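Local coordinates for protein cytochrome c552 (Thermochromatium tepidum, PDB 5ZE8) that carries five covalently bound heme c groups and probably transfers electrons at low potential in a thermophilic purple sulfur photosynthetic bacterium, at residues C45-E50 with V200-K205; F287-K292 with I298-W303. One frame throughout, in Å; residues are numbered along the deposited sequence.

Contact 1. Residues C45-E50 with V200-K205; sequences CANCHE and VELDGK. With HEC (heme c), chain B.
Methyl CD2 of L202 reaches the heme-attachment loop in two places, 3.9 Å from SG of C48 and 3.7 Å from CB of N47. With CG turned away from the backbone nitrogen (chi1 172°), the L202 side chain extends toward the loop, and chi2 brings CD2 to the front; L202 gives up more surface to the contact than any other residue of either segment. The sulfur it meets is already fixed: C48 SG is bonded to CAC of the heme at 1.9 Å, as C45 SG is to CAB. C45-E50 opens with the CXXCH signature of c-type cytochromes, here CANCH, in which two thioethers anchor the porphyrin and the following histidine takes the iron. H49 NE2 lies 2.1 Å from that iron, and H195 supplies the second axial nitrogen. V200-K205, the first strand and turn of the hairpin 200-202/205-207, approaches from beyond the C48 thioether, its type I' turn closed by K205 N to L202 O at 2.8 Å. The outer side is far looser, in a contact that buries just 146 Å² in all. N47 and K205 are both exposed, and the lysine chain, bent at chi3 and chi4, passes the asparagine side chain at about a right angle.

Contact 2. Residues F287-K292 with I298-W303; sequences FDLTTK and IAAQVW
V302 meets F287 and L289 with its two methyls: CG1 lies 3.5 Å from CE1 of the phenylalanine ring, approached obliquely, and CG2 lies 4.0 Å from CD1 of L289. L289, A300 and V302 lie on one face of an antiparallel beta hairpin, strands 285-294 and 297-306, and the end of the F287 ring comes in beside V302. A300 adds its CB beside L289 CD1, and L323 and L325 of strand 320-328 cover this apolar side. Between the strands, D288-W303, T290-Q301 and K292-A299 are hydrogen-bonded pairs; T290 N to Q301 O and its return bond are both nearly straight, at 174°. The opposite face carries the polar edge, with T290, Q301 and K292. Here OG1 of T290, set between its backbone N and carbonyl carbon (chi1 58°), accepts the indole N-H of W303 at 3.1 Å and donates to OE1 of Q301 at 2.9 Å. Replacing T290 with a valine would probably leave both the indole NE1 and the amide OE1 without this partner, and free the glutamine end to turn. The glutamine chain bends at chi2, which carries OE1 back over the neighbouring strand, to 3.9 Å from CG of K292. On the tryptophan side, OG1 sits only 1° out of the indole plane, at the ring edge.

In the fold
Contact 1 and contact 2 lie on opposite sides of the chain's centre, about 31 and 30 Å from it, with centres 56 Å apart and nearest atoms about 33 Å apart. They follow in series along the chain. Contact 1 belongs to the heme-bearing part: C45-E50 lies in the portion of the chain related to cytochrome c554 and c-prime, and C45 and H49 also line a second heme pocket, with the C48 side chain about 8 Å from another heme. Contact 2 belongs to the beta-rich part, where 383-391 pairs with 297-306 to complete a three-stranded sheet. The F287 side chain lies about 13 Å from a heme.

Contact 1. Residues C45-E50 with V200-K205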
ATOM      1  N   CYS A  45      18.451 -12.916  10.029  1.00 12.73           N
ATOM      2  CA  CYS A  45      17.193 -13.548  10.320  1.00 12.57           C
ATOM      3  C   CYS A  45      16.897 -14.684   9.400  1.00 13.51           C
ATOM      4  O   CYS A  45      16.349 -15.686   9.817  1.00 14.87           O
ATOM      5  CB  CYS A  45      16.060 -12.507  10.306  1.00 12.39           C
ATOM      6  SG  CYS A  45      16.329 -10.964  11.174  1.00 13.51           S
ATOM      7  N   ALA A  46      17.295 -14.578   8.117  1.00 13.33           N
ATOM      8  CA  ALA A  46      17.037 -15.534   7.089  1.00 14.18           C
ATOM      9  C   ALA A  46      17.711 -16.836   7.386  1.00 16.23           C
ATOM     10  O   ALA A  46      17.240 -17.833   6.898  1.00 18.57           O
ATOM     11  CB  ALA A  46      17.564 -15.064   5.753  1.00 13.89           C
ATOM     12  N   ASN A  47      18.713 -16.828   8.237  1.00 16.15           N
ATOM     13  CA  ASN A  47      19.303 -18.138   8.633  1.00 19.53           C
ATOM     14  C   ASN A  47      18.336 -19.114   9.220  1.00 21.11           C
ATOM     15  O   ASN A  47      18.503 -20.316   9.002  1.00 20.84           O
ATOM     16  CB  ASN A  47      20.432 -17.909   9.587  1.00 22.03           C
ATOM     17  CG  ASN A  47      21.656 -17.345   8.921  1.00 29.22           C
ATOM     18  OD1 ASN A  47      22.253 -16.427   9.425  1.00 33.92           O
ATOM     19  ND2 ASN A  47      22.054 -17.933   7.797  1.00 37.93           N
ATOM     20  N   CYS A  48      17.323 -18.647   9.997  1.00 16.59           N
ATOM     21  CA  CYS A  48      16.334 -19.465  10.653  1.00 15.27           C
ATOM     22  C   CYS A  48      14.875 -19.204  10.242  1.00 14.19           C
ATOM     23  O   CYS A  48      13.994 -19.883  10.733  1.00 17.56           O
ATOM     24  CB  CYS A  48      16.494 -19.284  12.141  1.00 16.55           C
ATOM     25  SG  CYS A  48      18.172 -19.624  12.710  1.00 16.83           S
ATOM     26  N   HIS A  49      14.603 -18.172   9.425  1.00 14.21           N
ATOM     27  CA  HIS A  49      13.225 -17.810   9.056  1.00 13.37           C
ATOM     28  C   HIS A  49      13.262 -17.628   7.508  1.00 15.17           C
ATOM     29  O   HIS A  49      12.834 -16.605   6.971  1.00 13.04           O
ATOM     30  CB  HIS A  49      12.850 -16.450   9.711  1.00 13.70           C
ATOM     31  CG  HIS A  49      12.784 -16.524  11.186  1.00 13.34           C
ATOM     32  ND1 HIS A  49      11.907 -17.359  11.854  1.00 14.27           N
ATOM     33  CD2 HIS A  49      13.566 -15.970  12.135  1.00 13.33           C
ATOM     34  CE1 HIS A  49      12.087 -17.209  13.149  1.00 14.24           C
ATOM     35  NE2 HIS A  49      13.084 -16.360  13.360  1.00 15.90           N
ATOM     36  N   GLU A  50      13.814 -18.608   6.775  1.00 17.33           N
ATOM     37  CA  GLU A  50      13.936 -18.482   5.358  1.00 16.86           C
ATOM     38  C   GLU A  50      12.590 -18.271   4.611  1.00 14.78           C
ATOM     39  O   GLU A  50      12.527 -17.502   3.671  1.00 14.73           O
ATOM     40  CB  GLU A  50      14.692 -19.737   4.778  1.00 21.61           C
ATOM     41  CG  GLU A  50      14.969 -19.701   3.277  1.00 29.19           C
ATOM     42  CD  GLU A  50      16.434 -19.560   2.926  1.00 38.40           C
ATOM     43  OE1 GLU A  50      17.096 -18.588   3.427  1.00 39.72           O
ATOM     44  OE2 GLU A  50      16.897 -20.455   2.153  1.00 44.23           O
ATOM     45  N   VAL A 200      23.747 -18.110  20.444  1.00 21.73           N
ATOM     46  CA  VAL A 200      23.691 -19.503  20.122  1.00 20.33           C
ATOM     47  C   VAL A 200      24.607 -19.780  18.972  1.00 20.77           C
ATOM     48  O   VAL A 200      25.011 -18.916  18.258  1.00 23.87           O
ATOM     49  CB  VAL A 200      22.244 -20.022  19.871  1.00 24.02           C
ATOM     50  CG1 VAL A 200      21.398 -19.844  21.136  1.00 24.79           C
ATOM     51  CG2 VAL A 200      21.560 -19.351  18.679  1.00 23.09           C
ATOM     52  N   GLU A 201      25.024 -21.037  18.830  1.00 22.80           N
ATOM     53  CA  GLU A 201      25.780 -21.458  17.648  1.00 25.47           C
ATOM     54  C   GLU A 201      24.880 -22.041  16.635  1.00 24.43           C
ATOM     55  O   GLU A 201      24.015 -22.883  16.961  1.00 26.77           O
ATOM     56  CB  GLU A 201      26.801 -22.544  18.020  1.00 29.03           C
ATOM     57  CG  GLU A 201      27.808 -22.053  19.017  1.00 31.64           C
ATOM     58  CD  GLU A 201      28.690 -21.012  18.385  1.00 36.19           C
ATOM     59  OE1 GLU A 201      28.765 -19.859  18.920  1.00 40.84           O
ATOM     60  OE2 GLU A 201      29.265 -21.350  17.306  1.00 44.97           O
ATOM     61  N   LEU A 202      25.051 -21.639  15.384  1.00 23.00           N
ATOM     62  CA  LEU A 202      24.279 -22.261  14.323  1.00 22.77           C
ATOM     63  C   LEU A 202      25.280 -22.639  13.218  1.00 25.01           C
ATOM     64  O   LEU A 202      26.003 -21.736  12.732  1.00 23.25           O
ATOM     65  CB  LEU A 202      23.272 -21.270  13.743  1.00 25.84           C
ATOM     66  CG  LEU A 202      22.505 -21.690  12.496  1.00 26.76           C
ATOM     67  CD1 LEU A 202      21.419 -22.646  12.891  1.00 30.01           C
ATOM     68  CD2 LEU A 202      21.903 -20.432  11.884  1.00 27.49           C
ATOM     69  N   ASP A 203      25.375 -23.916  12.840  1.00 27.45           N
ATOM     70  CA  ASP A 203      26.276 -24.252  11.667  1.00 31.03           C
ATOM     71  C   ASP A 203      27.723 -23.716  11.850  1.00 31.05           C
ATOM     72  O   ASP A 203      28.342 -23.116  10.927  1.00 32.03           O
ATOM     73  CB  ASP A 203      25.657 -23.643  10.371  1.00 40.77           C
ATOM     74  CG  ASP A 203      24.682 -24.586   9.640  1.00 53.69           C
ATOM     75  OD1 ASP A 203      23.518 -24.737  10.097  1.00 60.49           O
ATOM     76  OD2 ASP A 203      25.069 -25.150   8.559  1.00 63.78           O
ATOM     77  N   GLY A 204      28.248 -23.841  13.062  1.00 27.53           N
ATOM     78  CA  GLY A 204      29.533 -23.277  13.410  1.00 28.66           C
ATOM     79  C   GLY A 204      29.694 -21.770  13.607  1.00 25.95           C
ATOM     80  O   GLY A 204      30.792 -21.300  13.906  1.00 26.70           O
ATOM     81  N   LYS A 205      28.652 -20.973  13.394  1.00 26.93           N
ATOM     82  CA  LYS A 205      28.740 -19.510  13.402  1.00 30.27           C
ATOM     83  C   LYS A 205      28.025 -19.025  14.677  1.00 30.88           C
ATOM     84  O   LYS A 205      27.006 -19.596  15.058  1.00 25.34           O
ATOM     85  CB  LYS A 205      28.007 -19.024  12.152  1.00 34.68           C
ATOM     86  CG  LYS A 205      28.239 -17.582  11.765  1.00 43.04           C
ATOM     87  CD  LYS A 205      27.789 -17.298  10.329  1.00 48.32           C
ATOM     88  CE  LYS A 205      26.265 -17.335  10.093  1.00 53.62           C
ATOM     89  NZ  LYS A 205      25.672 -15.980   9.865  1.00 56.30           N
TER
HETATM   90 FE   HEC B 501      13.689 -15.775  15.259  1.00 13.54          FE
HETATM   91  CHA HEC B 501      10.777 -17.140  16.465  1.00 13.40           C
HETATM   92  CHB HEC B 501      12.091 -12.805  14.691  1.00 13.87           C
HETATM   93  CHC HEC B 501      16.569 -14.422  13.960  1.00 14.01           C
HETATM   94  CHD HEC B 501      15.316 -18.746  15.672  1.00 14.12           C
HETATM   95  NA  HEC B 501      11.838 -15.076  15.579  1.00 13.40           N
HETATM   96  C1A HEC B 501      10.783 -15.808  16.103  1.00 14.06           C
HETATM   97  C2A HEC B 501       9.618 -14.993  16.202  1.00 15.12           C
HETATM   98  C3A HEC B 501       9.962 -13.766  15.671  1.00 13.89           C
HETATM   99  C4A HEC B 501      11.348 -13.796  15.310  1.00 14.13           C
HETATM  100  CMA HEC B 501       9.079 -12.530  15.569  1.00 13.41           C
HETATM  101  CAA HEC B 501       8.257 -15.446  16.654  1.00 15.17           C
HETATM  102  CBA HEC B 501       8.097 -15.669  18.163  1.00 17.72           C
HETATM  103  CGA HEC B 501       6.598 -15.849  18.356  1.00 17.76           C
HETATM  104  O1A HEC B 501       6.082 -16.950  18.136  1.00 20.32           O
HETATM  105  O2A HEC B 501       5.881 -14.963  18.862  1.00 16.85           O
HETATM  106  NB  HEC B 501      14.220 -13.943  14.488  1.00 12.96           N
HETATM  107  C1B HEC B 501      13.390 -12.874  14.332  1.00 13.47           C
HETATM  108  C2B HEC B 501      14.113 -11.835  13.717  1.00 11.69           C
HETATM  109  C3B HEC B 501      15.377 -12.233  13.454  1.00 12.84           C
HETATM  110  C4B HEC B 501      15.417 -13.613  14.008  1.00 12.94           C
HETATM  111  CMB HEC B 501      13.395 -10.498  13.368  1.00 12.01           C
HETATM  112  CAB HEC B 501      16.547 -11.414  12.989  1.00 13.30           C
HETATM  113  CBB HEC B 501      16.818 -10.165  13.651  1.00 13.75           C
HETATM  114  NC  HEC B 501      15.591 -16.478  14.915  1.00 13.31           N
HETATM  115  C1C HEC B 501      16.624 -15.724  14.375  1.00 14.43           C
HETATM  116  C2C HEC B 501      17.753 -16.571  14.162  1.00 14.76           C
HETATM  117  C3C HEC B 501      17.406 -17.849  14.595  1.00 15.48           C
HETATM  118  C4C HEC B 501      16.075 -17.763  15.096  1.00 15.04           C
HETATM  119  CMC HEC B 501      18.995 -16.105  13.425  1.00 14.04           C
HETATM  120  CAC HEC B 501      18.196 -19.135  14.581  1.00 15.54           C
HETATM  121  CBC HEC B 501      19.533 -19.151  14.900  1.00 15.20           C
HETATM  122  ND  HEC B 501      13.154 -17.513  15.900  1.00 14.81           N
HETATM  123  C1D HEC B 501      13.982 -18.620  16.005  1.00 15.83           C
HETATM  124  C2D HEC B 501      13.228 -19.750  16.503  1.00 16.70           C
HETATM  125  C3D HEC B 501      11.979 -19.328  16.735  1.00 16.14           C
HETATM  126  C4D HEC B 501      11.950 -17.886  16.345  1.00 14.29           C
HETATM  127  CMD HEC B 501      13.749 -21.171  16.744  1.00 16.87           C
HETATM  128  CAD HEC B 501      10.805 -20.159  17.188  1.00 18.65           C
HETATM  129  CBD HEC B 501       9.972 -20.674  16.014  1.00 23.10           C
HETATM  130  CGD HEC B 501      10.582 -21.134  14.724  1.00 29.93           C
HETATM  131  O1D HEC B 501      11.146 -22.274  14.688  1.00 39.19           O
HETATM  132  O2D HEC B 501      10.485 -20.378  13.707  1.00 30.71           O

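Contact 2. Residues F287-K292 with I298-W303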
ATOM      1  N   PHE A 287     -16.732  -8.176  -9.591  1.00 15.32           N
ATOM      2  CA  PHE A 287     -17.134  -7.452 -10.777  1.00 13.66           C
ATOM      3  C   PHE A 287     -18.098  -8.257 -11.611  1.00 16.88           C
ATOM      4  O   PHE A 287     -17.807  -9.400 -11.908  1.00 19.18           O
ATOM      5  CB  PHE A 287     -15.862  -7.137 -11.540  1.00 15.68           C
ATOM      6  CG  PHE A 287     -16.077  -6.260 -12.765  1.00 15.59           C
ATOM      7  CD1 PHE A 287     -16.304  -4.936 -12.642  1.00 18.83           C
ATOM      8  CD2 PHE A 287     -16.019  -6.833 -14.014  1.00 15.99           C
ATOM      9  CE1 PHE A 287     -16.446  -4.148 -13.816  1.00 19.96           C
ATOM     10  CE2 PHE A 287     -16.154  -6.070 -15.157  1.00 16.61           C
ATOM     11  CZ  PHE A 287     -16.379  -4.735 -15.053  1.00 18.78           C
ATOM     12  N   ASP A 288     -19.220  -7.691 -11.969  1.00 16.90           N
ATOM     13  CA  ASP A 288     -20.187  -8.418 -12.837  1.00 18.97           C
ATOM     14  C   ASP A 288     -20.949  -7.469 -13.746  1.00 19.55           C
ATOM     15  O   ASP A 288     -21.128  -6.313 -13.438  1.00 18.95           O
ATOM     16  CB  ASP A 288     -21.154  -9.213 -11.966  1.00 21.93           C
ATOM     17  CG  ASP A 288     -21.803 -10.384 -12.695  1.00 25.94           C
ATOM     18  OD1 ASP A 288     -21.257 -10.915 -13.717  1.00 25.57           O
ATOM     19  OD2 ASP A 288     -22.864 -10.751 -12.147  1.00 29.59           O
ATOM     20  N   LEU A 289     -21.322  -8.000 -14.922  1.00 19.15           N
ATOM     21  CA  LEU A 289     -22.046  -7.259 -15.957  1.00 18.50           C
ATOM     22  C   LEU A 289     -23.314  -8.047 -16.262  1.00 17.99           C
ATOM     23  O   LEU A 289     -23.219  -9.254 -16.425  1.00 18.98           O
ATOM     24  CB  LEU A 289     -21.242  -7.236 -17.225  1.00 19.47           C
ATOM     25  CG  LEU A 289     -21.922  -6.802 -18.532  1.00 18.71           C
ATOM     26  CD1 LEU A 289     -22.285  -5.341 -18.356  1.00 19.00           C
ATOM     27  CD2 LEU A 289     -20.924  -6.934 -19.628  1.00 18.31           C
ATOM     28  N   THR A 290     -24.427  -7.350 -16.163  1.00 20.50           N
ATOM     29  CA  THR A 290     -25.777  -7.857 -16.522  1.00 22.22           C
ATOM     30  C   THR A 290     -26.335  -7.030 -17.657  1.00 23.21           C
ATOM     31  O   THR A 290     -26.051  -5.861 -17.755  1.00 22.52           O
ATOM     32  CB  THR A 290     -26.789  -7.870 -15.339  1.00 24.61           C
ATOM     33  OG1 THR A 290     -27.014  -6.565 -14.727  1.00 24.07           O
ATOM     34  CG2 THR A 290     -26.344  -8.809 -14.405  1.00 24.45           C
ATOM     35  N   THR A 291     -27.114  -7.645 -18.551  1.00 24.16           N
ATOM     36  CA  THR A 291     -27.805  -6.817 -19.573  1.00 26.53           C
ATOM     37  C   THR A 291     -29.252  -7.263 -19.649  1.00 25.52           C
ATOM     38  O   THR A 291     -29.521  -8.425 -19.396  1.00 29.25           O
ATOM     39  CB  THR A 291     -27.151  -6.915 -20.979  1.00 25.02           C
ATOM     40  OG1 THR A 291     -27.336  -8.218 -21.517  1.00 27.36           O
ATOM     41  CG2 THR A 291     -25.657  -6.656 -20.913  1.00 24.29           C
ATOM     42  N   LYS A 292     -30.122  -6.312 -19.933  1.00 29.53           N
ATOM     43  CA  LYS A 292     -31.552  -6.586 -20.215  1.00 31.81           C
ATOM     44  C   LYS A 292     -31.850  -5.856 -21.524  1.00 34.76           C
ATOM     45  O   LYS A 292     -31.254  -4.815 -21.817  1.00 34.52           O
ATOM     46  CB  LYS A 292     -32.473  -6.030 -19.110  1.00 34.96           C
ATOM     47  CG  LYS A 292     -32.052  -6.256 -17.650  1.00 41.81           C
ATOM     48  CD  LYS A 292     -33.124  -6.962 -16.766  1.00 42.02           C
ATOM     49  CE  LYS A 292     -33.040  -6.601 -15.259  1.00 46.08           C
ATOM     50  NZ  LYS A 292     -33.437  -7.645 -14.211  1.00 43.11           N
ATOM     51  N   ILE A 298     -29.763  -1.762 -25.295  1.00 21.42           N
ATOM     52  CA  ILE A 298     -29.407  -2.791 -24.338  1.00 22.46           C
ATOM     53  C   ILE A 298     -29.104  -1.987 -23.047  1.00 20.40           C
ATOM     54  O   ILE A 298     -28.275  -1.111 -23.052  1.00 21.13           O
ATOM     55  CB  ILE A 298     -28.145  -3.564 -24.762  1.00 22.82           C
ATOM     56  CG1 ILE A 298     -28.413  -4.388 -26.027  1.00 25.07           C
ATOM     57  CG2 ILE A 298     -27.577  -4.350 -23.576  1.00 23.49           C
ATOM     58  CD1 ILE A 298     -27.129  -4.640 -26.767  1.00 25.51           C
ATOM     59  N   ALA A 299     -29.845  -2.235 -21.988  1.00 21.96           N
ATOM     60  CA  ALA A 299     -29.521  -1.707 -20.666  1.00 23.38           C
ATOM     61  C   ALA A 299     -28.466  -2.623 -20.018  1.00 19.73           C
ATOM     62  O   ALA A 299     -28.686  -3.758 -19.687  1.00 22.92           O
ATOM     63  CB  ALA A 299     -30.762  -1.608 -19.816  1.00 25.38           C
ATOM     64  N   ALA A 300     -27.279  -2.054 -19.798  1.00 21.46           N
ATOM     65  CA  ALA A 300     -26.115  -2.793 -19.274  1.00 19.83           C
ATOM     66  C   ALA A 300     -25.888  -2.274 -17.861  1.00 20.06           C
ATOM     67  O   ALA A 300     -25.885  -1.120 -17.656  1.00 23.84           O
ATOM     68  CB  ALA A 300     -24.880  -2.521 -20.179  1.00 19.92           C
ATOM     69  N   GLN A 301     -25.788  -3.188 -16.891  1.00 22.26           N
ATOM     70  CA  GLN A 301     -25.540  -2.824 -15.496  1.00 23.25           C
ATOM     71  C   GLN A 301     -24.226  -3.406 -15.104  1.00 21.10           C
ATOM     72  O   GLN A 301     -24.034  -4.626 -15.240  1.00 20.05           O
ATOM     73  CB  GLN A 301     -26.639  -3.377 -14.607  1.00 28.04           C
ATOM     74  CG  GLN A 301     -28.016  -2.748 -14.835  1.00 34.06           C
ATOM     75  CD  GLN A 301     -28.826  -3.478 -15.884  1.00 37.83           C
ATOM     76  OE1 GLN A 301     -28.982  -4.699 -15.811  1.00 49.03           O
ATOM     77  NE2 GLN A 301     -29.361  -2.740 -16.866  1.00 44.33           N
ATOM     78  N   VAL A 302     -23.317  -2.547 -14.622  1.00 20.62           N
ATOM     79  CA  VAL A 302     -22.004  -2.963 -14.175  1.00 18.55           C
ATOM     80  C   VAL A 302     -22.077  -2.855 -12.643  1.00 16.21           C
ATOM     81  O   VAL A 302     -22.436  -1.838 -12.115  1.00 18.07           O
ATOM     82  CB  VAL A 302     -20.858  -2.112 -14.774  1.00 19.47           C
ATOM     83  CG1 VAL A 302     -19.539  -2.499 -14.130  1.00 17.70           C
ATOM     84  CG2 VAL A 302     -20.779  -2.345 -16.247  1.00 18.81           C
ATOM     85  N   TRP A 303     -21.820  -3.970 -11.958  1.00 15.64           N
ATOM     86  CA  TRP A 303     -21.785  -4.023 -10.491  1.00 17.74           C
ATOM     87  C   TRP A 303     -20.360  -4.248 -10.015  1.00 14.15           C
ATOM     88  O   TRP A 303     -19.662  -5.207 -10.491  1.00 14.43           O
ATOM     89  CB  TRP A 303     -22.705  -5.155 -10.000  1.00 21.01           C
ATOM     90  CG  TRP A 303     -24.104  -5.115 -10.621  1.00 27.33           C
ATOM     91  CD1 TRP A 303     -24.500  -5.659 -11.841  1.00 34.00           C
ATOM     92  CD2 TRP A 303     -25.261  -4.490 -10.076  1.00 31.85           C
ATOM     93  NE1 TRP A 303     -25.844  -5.400 -12.073  1.00 34.15           N
ATOM     94  CE2 TRP A 303     -26.337  -4.687 -11.010  1.00 33.23           C
ATOM     95  CE3 TRP A 303     -25.509  -3.774  -8.895  1.00 34.77           C
ATOM     96  CZ2 TRP A 303     -27.624  -4.198 -10.777  1.00 33.56           C
ATOM     97  CZ3 TRP A 303     -26.806  -3.285  -8.679  1.00 33.50           C
ATOM     98  CH2 TRP A 303     -27.838  -3.504  -9.625  1.00 37.22           C
TER